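Local coordinates for protein oligopeptide ABC transporter OppAIV (Borrelia burgdorferi B31, PDB 4GL8) that probably binds oligopeptides outside the inner membrane and passes them to an ABC transporter for import, as OppA-type members of its solute-binding family do, at residues R118-E123 against K137-Y142; F388-W393 against V401-E406. All blocks are in the same frame, centred on the assembly; numbering follows the deposited sequence.

Contact 1. Residues R118-E123 against K137-Y142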
loop_
_atom_site.group_PDB
_atom_site.type_symbol
_atom_site.label_atom_id
_atom_site.label_comp_id
_atom_site.label_asym_id
_atom_site.label_seq_id
_atom_site.Cartn_x
_atom_site.Cartn_y
_atom_site.Cartn_z
ATOM N N ARG A 118 5.103 13.741 -16.404
ATOM C CA ARG A 118 6.263 13.484 -15.524
ATOM C C ARG A 118 6.342 12.020 -15.057
ATOM O O ARG A 118 7.427 11.438 -15.102
ATOM C CB ARG A 118 6.253 14.423 -14.304
ATOM C CG ARG A 118 7.279 14.087 -13.209
ATOM C CD ARG A 118 7.226 15.127 -12.093
ATOM N NE ARG A 118 8.310 15.007 -11.126
ATOM C CZ ARG A 118 8.211 14.503 -9.888
ATOM N NH1 ARG A 118 7.053 14.012 -9.410
ATOM N NH2 ARG A 118 9.297 14.483 -9.102
ATOM N N ILE A 119 5.249 11.410 -14.588
ATOM C CA ILE A 119 5.376 10.043 -14.074
ATOM C C ILE A 119 5.629 9.048 -15.206
ATOM O O ILE A 119 6.183 7.985 -14.976
ATOM C CB ILE A 119 4.198 9.592 -13.187
ATOM C CG1 ILE A 119 4.559 8.303 -12.463
ATOM C CG2 ILE A 119 2.918 9.408 -14.006
ATOM C CD1 ILE A 119 3.562 7.935 -11.391
ATOM N N LEU A 120 5.266 9.422 -16.433
ATOM C CA LEU A 120 5.523 8.592 -17.609
ATOM C C LEU A 120 6.862 8.888 -18.254
ATOM O O LEU A 120 7.158 8.352 -19.327
ATOM C CB LEU A 120 4.400 8.763 -18.630
ATOM C CG LEU A 120 3.072 8.160 -18.163
ATOM C CD1 LEU A 120 1.891 8.730 -18.941
ATOM C CD2 LEU A 120 3.108 6.649 -18.302
ATOM N N ASP A 121 7.663 9.735 -17.602
ATOM C CA ASP A 121 9.040 9.960 -17.972
ATOM C C ASP A 121 9.914 8.946 -17.251
ATOM O O ASP A 121 9.937 8.905 -16.026
ATOM C CB ASP A 121 9.487 11.363 -17.552
ATOM C CG ASP A 121 10.816 11.782 -18.197
ATOM O OD1 ASP A 121 11.587 10.907 -18.680
ATOM O OD2 ASP A 121 11.072 13.005 -18.229
ATOM N N LYS A 122 10.655 8.161 -18.023
ATOM C CA LYS A 122 11.609 7.188 -17.490
ATOM C C LYS A 122 12.547 7.822 -16.453
ATOM O O LYS A 122 12.839 7.199 -15.426
ATOM C CB LYS A 122 12.408 6.580 -18.638
ATOM C CG LYS A 122 13.000 5.205 -18.388
ATOM C CD LYS A 122 13.385 4.540 -19.721
ATOM C CE LYS A 122 12.154 4.014 -20.466
ATOM N NZ LYS A 122 12.436 3.449 -21.821
ATOM N N GLU A 123 12.960 9.070 -16.671
ATOM C CA GLU A 123 13.978 9.710 -15.809
ATOM C C GLU A 123 13.503 9.982 -14.390
ATOM O O GLU A 123 14.319 10.087 -13.482
ATOM C CB GLU A 123 14.522 11.008 -16.439
ATOM N N LYS A 137 -4.529 4.314 -22.176
ATOM C CA LYS A 137 -4.275 4.046 -23.571
ATOM C C LYS A 137 -3.005 4.718 -24.020
ATOM O O LYS A 137 -2.802 5.907 -23.799
ATOM C CB LYS A 137 -5.413 4.530 -24.480
ATOM N N ASN A 138 -2.160 3.936 -24.670
ATOM C CA ASN A 138 -0.869 4.377 -25.166
ATOM C C ASN A 138 0.131 4.856 -24.122
ATOM O O ASN A 138 1.159 5.395 -24.491
ATOM C CB ASN A 138 -1.041 5.448 -26.258
ATOM C CG ASN A 138 -1.669 4.898 -27.528
ATOM O OD1 ASN A 138 -1.552 3.720 -27.850
ATOM N ND2 ASN A 138 -2.341 5.777 -28.269
ATOM N N ALA A 139 -0.136 4.646 -22.836
ATOM C CA ALA A 139 0.803 5.052 -21.818
ATOM C C ALA A 139 2.098 4.250 -21.916
ATOM O O ALA A 139 3.193 4.769 -21.720
ATOM C CB ALA A 139 0.200 4.900 -20.423
ATOM N N GLU A 140 1.973 2.967 -22.176
ATOM C CA GLU A 140 3.161 2.127 -22.294
ATOM C C GLU A 140 4.041 2.530 -23.503
ATOM O O GLU A 140 5.268 2.573 -23.429
ATOM C CB GLU A 140 2.733 0.677 -22.413
ATOM C CG GLU A 140 3.873 -0.308 -22.317
ATOM C CD GLU A 140 3.377 -1.732 -22.337
ATOM O OE1 GLU A 140 2.169 -1.951 -22.649
ATOM O OE2 GLU A 140 4.204 -2.628 -22.054
ATOM N N GLU A 141 3.378 2.845 -24.600
ATOM C CA GLU A 141 4.041 3.196 -25.831
ATOM C C GLU A 141 4.665 4.561 -25.678
ATOM O O GLU A 141 5.805 4.772 -26.064
ATOM C CB GLU A 141 3.035 3.206 -26.977
ATOM C CG GLU A 141 2.611 1.817 -27.416
ATOM C CD GLU A 141 1.433 1.223 -26.653
ATOM O OE1 GLU A 141 1.017 1.740 -25.584
ATOM O OE2 GLU A 141 0.941 0.186 -27.136
ATOM N N TYR A 142 3.932 5.493 -25.091
ATOM C CA TYR A 142 4.523 6.775 -24.778
ATOM C C TYR A 142 5.810 6.631 -23.916
ATOM O O TYR A 142 6.817 7.230 -24.215
ATOM C CB TYR A 142 3.499 7.671 -24.070
ATOM C CG TYR A 142 4.120 8.974 -23.664
ATOM C CD1 TYR A 142 4.388 9.945 -24.607
ATOM C CD2 TYR A 142 4.462 9.224 -22.333
ATOM C CE1 TYR A 142 4.970 11.140 -24.250
ATOM C CE2 TYR A 142 5.040 10.411 -21.963
ATOM C CZ TYR A 142 5.280 11.367 -22.923
ATOM O OH TYR A 142 5.878 12.531 -22.581
#
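Leu120, the first residue to leave helical backbone angles after helix 109-119, meets the opening turn of helix 139-143, its CA 7.2 Å from that of Ala139. The touching is done by three residues and is wholly van der Waals, with 158 Å² of surface buried between the segments. Leu120 supplies everything on its side, through two separate parts of its side chain. Its CB comes up to the edge of the Tyr142 ring, close to the ring plane, and lies 3.7 Å from Tyr142 CD2. Contact with CE2 is almost as close, so the methylene sits against the CD2-CE2 side of the ring and not over a face. The ring reaches this position because Tyr142 CG stands anti to the backbone N (chi1 177°), which carries the aromatic group out from the first turn of its helix. Farther along the leucine, Leu120 CD2 packs against Ala139, 4.0 Å from Ala139 CB and 3.9 Å from Ala139 O. On the Leu120 side the chain then turns at once: Asp121 OD1 accepts from Glu123 N at 3.0 Å, an Asx turn, with the N-H arriving from above the carboxylate plane at a nearly straight 167°. Asn138 holds the N-cap position of the facing helix, but its side chain makes no capping bond; separately, its ND2 donates to Glu151 O. Helix 129-135, in the connection between the segments, adds Ile132 against Leu120, while Arg118 makes a salt bridge with Asp44 and touches Met187 and Ile190 of helix 187-193.

Contact 2. Residues F388-W393 against V401-E406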
loop_
_atom_site.group_PDB
_atom_site.type_symbol
_atom_site.label_atom_id
_atom_site.label_comp_id
_atom_site.label_asym_id
_atom_site.label_seq_id
_atom_site.Cartn_x
_atom_site.Cartn_y
_atom_site.Cartn_z
ATOM N N PHE A 388 8.624 -15.522 15.916
ATOM C CA PHE A 388 7.723 -16.687 15.822
ATOM C C PHE A 388 8.046 -17.523 14.582
ATOM O O PHE A 388 8.123 -18.735 14.662
ATOM C CB PHE A 388 6.275 -16.233 15.738
ATOM C CG PHE A 388 5.277 -17.350 15.587
ATOM C CD1 PHE A 388 4.819 -18.047 16.695
ATOM C CD2 PHE A 388 4.728 -17.656 14.339
ATOM C CE1 PHE A 388 3.866 -19.047 16.567
ATOM C CE2 PHE A 388 3.779 -18.657 14.203
ATOM C CZ PHE A 388 3.348 -19.358 15.320
ATOM N N ILE A 389 8.236 -16.866 13.440
ATOM C CA ILE A 389 8.543 -17.571 12.197
ATOM C C ILE A 389 9.871 -18.316 12.358
ATOM O O ILE A 389 9.988 -19.468 11.984
ATOM C CB ILE A 389 8.671 -16.615 10.986
ATOM C CG1 ILE A 389 7.440 -15.719 10.814
ATOM C CG2 ILE A 389 8.974 -17.400 9.705
ATOM C CD1 ILE A 389 6.307 -16.340 10.081
ATOM N N GLN A 390 10.866 -17.645 12.935
ATOM C CA GLN A 390 12.178 -18.250 13.134
ATOM C C GLN A 390 12.063 -19.548 13.917
ATOM O O GLN A 390 12.645 -20.568 13.530
ATOM C CB GLN A 390 13.092 -17.287 13.892
ATOM C CG GLN A 390 14.430 -17.884 14.281
ATOM C CD GLN A 390 15.331 -16.885 14.984
ATOM O OE1 GLN A 390 14.953 -16.293 15.986
ATOM N NE2 GLN A 390 16.545 -16.724 14.471
ATOM N N ASN A 391 11.301 -19.468 15.016
ATOM C CA ASN A 391 11.012 -20.585 15.889
ATOM C C ASN A 391 10.195 -21.701 15.242
ATOM O O ASN A 391 10.388 -22.864 15.573
ATOM C CB ASN A 391 10.274 -20.088 17.152
ATOM C CG ASN A 391 9.940 -21.209 18.115
ATOM O OD1 ASN A 391 8.925 -21.912 17.988
ATOM N ND2 ASN A 391 10.789 -21.382 19.085
ATOM N N GLN A 392 9.261 -21.356 14.367
ATOM C CA GLN A 392 8.520 -22.375 13.629
ATOM C C GLN A 392 9.463 -23.173 12.721
ATOM O O GLN A 392 9.453 -24.394 12.741
ATOM C CB GLN A 392 7.384 -21.759 12.797
ATOM C CG GLN A 392 6.248 -21.174 13.627
ATOM C CD GLN A 392 5.417 -22.242 14.306
ATOM O OE1 GLN A 392 4.734 -23.012 13.649
ATOM N NE2 GLN A 392 5.512 -22.319 15.625
ATOM N N TRP A 393 10.272 -22.484 11.921
ATOM C CA TRP A 393 11.285 -23.163 11.102
ATOM C C TRP A 393 12.317 -24.001 11.900
ATOM O O TRP A 393 12.684 -25.124 11.499
ATOM C CB TRP A 393 11.940 -22.167 10.175
ATOM C CG TRP A 393 10.956 -21.649 9.158
ATOM C CD1 TRP A 393 9.808 -22.262 8.742
ATOM C CD2 TRP A 393 11.045 -20.441 8.423
ATOM N NE1 TRP A 393 9.178 -21.518 7.791
ATOM C CE2 TRP A 393 9.919 -20.393 7.560
ATOM C CE3 TRP A 393 11.975 -19.392 8.385
ATOM C CZ2 TRP A 393 9.686 -19.343 6.714
ATOM C CZ3 TRP A 393 11.742 -18.351 7.524
ATOM C CH2 TRP A 393 10.607 -18.339 6.700
ATOM N N VAL A 401 17.611 -19.578 10.863
ATOM C CA VAL A 401 17.683 -18.338 10.132
ATOM C C VAL A 401 18.181 -17.257 11.078
ATOM O O VAL A 401 18.073 -17.399 12.293
ATOM C CB VAL A 401 16.318 -17.931 9.548
ATOM C CG1 VAL A 401 15.869 -18.932 8.491
ATOM C CG2 VAL A 401 15.256 -17.771 10.640
ATOM N N GLN A 402 18.723 -16.183 10.515
ATOM C CA GLN A 402 19.151 -15.031 11.319
ATOM C C GLN A 402 18.259 -13.847 11.001
ATOM O O GLN A 402 17.907 -13.633 9.846
ATOM C CB GLN A 402 20.626 -14.709 11.065
ATOM C CG GLN A 402 21.531 -15.526 11.969
ATOM C CD GLN A 402 22.991 -15.179 11.853
ATOM O OE1 GLN A 402 23.418 -14.457 10.941
ATOM N NE2 GLN A 402 23.770 -15.702 12.763
ATOM N N LEU A 403 17.863 -13.118 12.036
ATOM C CA LEU A 403 16.975 -11.978 11.879
ATOM C C LEU A 403 17.767 -10.682 11.774
ATOM O O LEU A 403 18.815 -10.533 12.365
ATOM C CB LEU A 403 15.998 -11.880 13.049
ATOM C CG LEU A 403 15.163 -13.122 13.372
ATOM C CD1 LEU A 403 14.238 -12.820 14.536
ATOM C CD2 LEU A 403 14.349 -13.599 12.179
ATOM N N GLU A 404 17.226 -9.753 11.014
ATOM C CA GLU A 404 17.882 -8.508 10.726
ATOM C C GLU A 404 16.863 -7.408 10.441
ATOM O O GLU A 404 16.038 -7.525 9.511
ATOM C CB GLU A 404 18.768 -8.696 9.512
ATOM C CG GLU A 404 19.576 -7.461 9.185
ATOM C CD GLU A 404 20.806 -7.782 8.371
ATOM O OE1 GLU A 404 20.867 -7.337 7.216
ATOM O OE2 GLU A 404 21.696 -8.491 8.888
ATOM N N ASN A 405 16.900 -6.345 11.243
ATOM C CA ASN A 405 16.001 -5.216 11.022
ATOM C C ASN A 405 16.619 -4.133 10.132
ATOM O O ASN A 405 17.837 -3.935 10.115
ATOM C CB ASN A 405 15.556 -4.600 12.344
ATOM C CG ASN A 405 16.664 -3.841 13.017
ATOM O OD1 ASN A 405 17.611 -4.430 13.481
ATOM N ND2 ASN A 405 16.570 -2.525 13.025
ATOM N N GLU A 406 15.752 -3.451 9.392
ATOM C CA GLU A 406 16.138 -2.270 8.629
ATOM C C GLU A 406 15.148 -1.134 8.872
ATOM O O GLU A 406 13.953 -1.354 9.036
ATOM C CB GLU A 406 16.207 -2.608 7.126
ATOM C CG GLU A 406 17.369 -3.512 6.732
ATOM C CD GLU A 406 17.453 -3.795 5.240
ATOM O OE1 GLU A 406 16.449 -3.709 4.491
ATOM O OE2 GLU A 406 18.565 -4.120 4.788
HETATM O O HOH W 1 15.161 -20.798 12.501
#
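Val401, at the start of the strand segment, meets two residues of the helix that precedes it. Its CG2 lies 3.7 Å from Gln390 CG, the two side chains lying alongside one another and pointing opposite ways, and its CG1 approaches Trp393 CE3 obliquely at 3.9 Å. The main chain of Val401 is held as well. Its O accepts from Gln390 NE2 at 2.7 Å, in a bond bent to 146° at the hydrogen. Val401 O lies almost in the amide plane of Gln390, but NE2 sits above the carbonyl plane of Val401, 36° out of it. An extended glutamine makes this possible, with CG anti to the backbone N and the chain stretched out beyond it, carrying the amide to the strand. A water joins the backbones, donating to Gln390 O and accepting from Val401 N at 3.2 Å. Beyond Gln402, Leu403 turns back to the helix: its CD1 lies 3.8 Å from Gln390 OE1, so the leucine packs against the oxygen end of the amide whose NE2 bonds Val401 O. Helix and strand run antiparallel, at 175° and 9.2 Å between their short axes, as expected within the beta-alpha-beta unit of strand 372-377, helix 380-397 and strand 401-406. Val374 of the parallel strand 372-377 touches both Val401 and Leu403, and Trp393 NE1 bonds to Leu309 O.

Overall arrangement
Contact 1 and contact 2 belong to separate regions of a single chain: their centres are 40 Å apart and their nearest atoms about 23 Å, so neither touches the other. Contact 1 is complete in the sequence well before contact 2 begins, and both belong to the part of the chain shared with the solute-binding family 5 proteins. Both centres lie at about the radius of gyration (23 Å) from the centre of the chain, at 22 Å and 24 Å. Their construction differs: contact 1 joins a helix end to a helix start through apolar packing, whereas contact 2 joins helix to strand and adds a direct hydrogen bond and a bridging water. Both are structural packing within the fold.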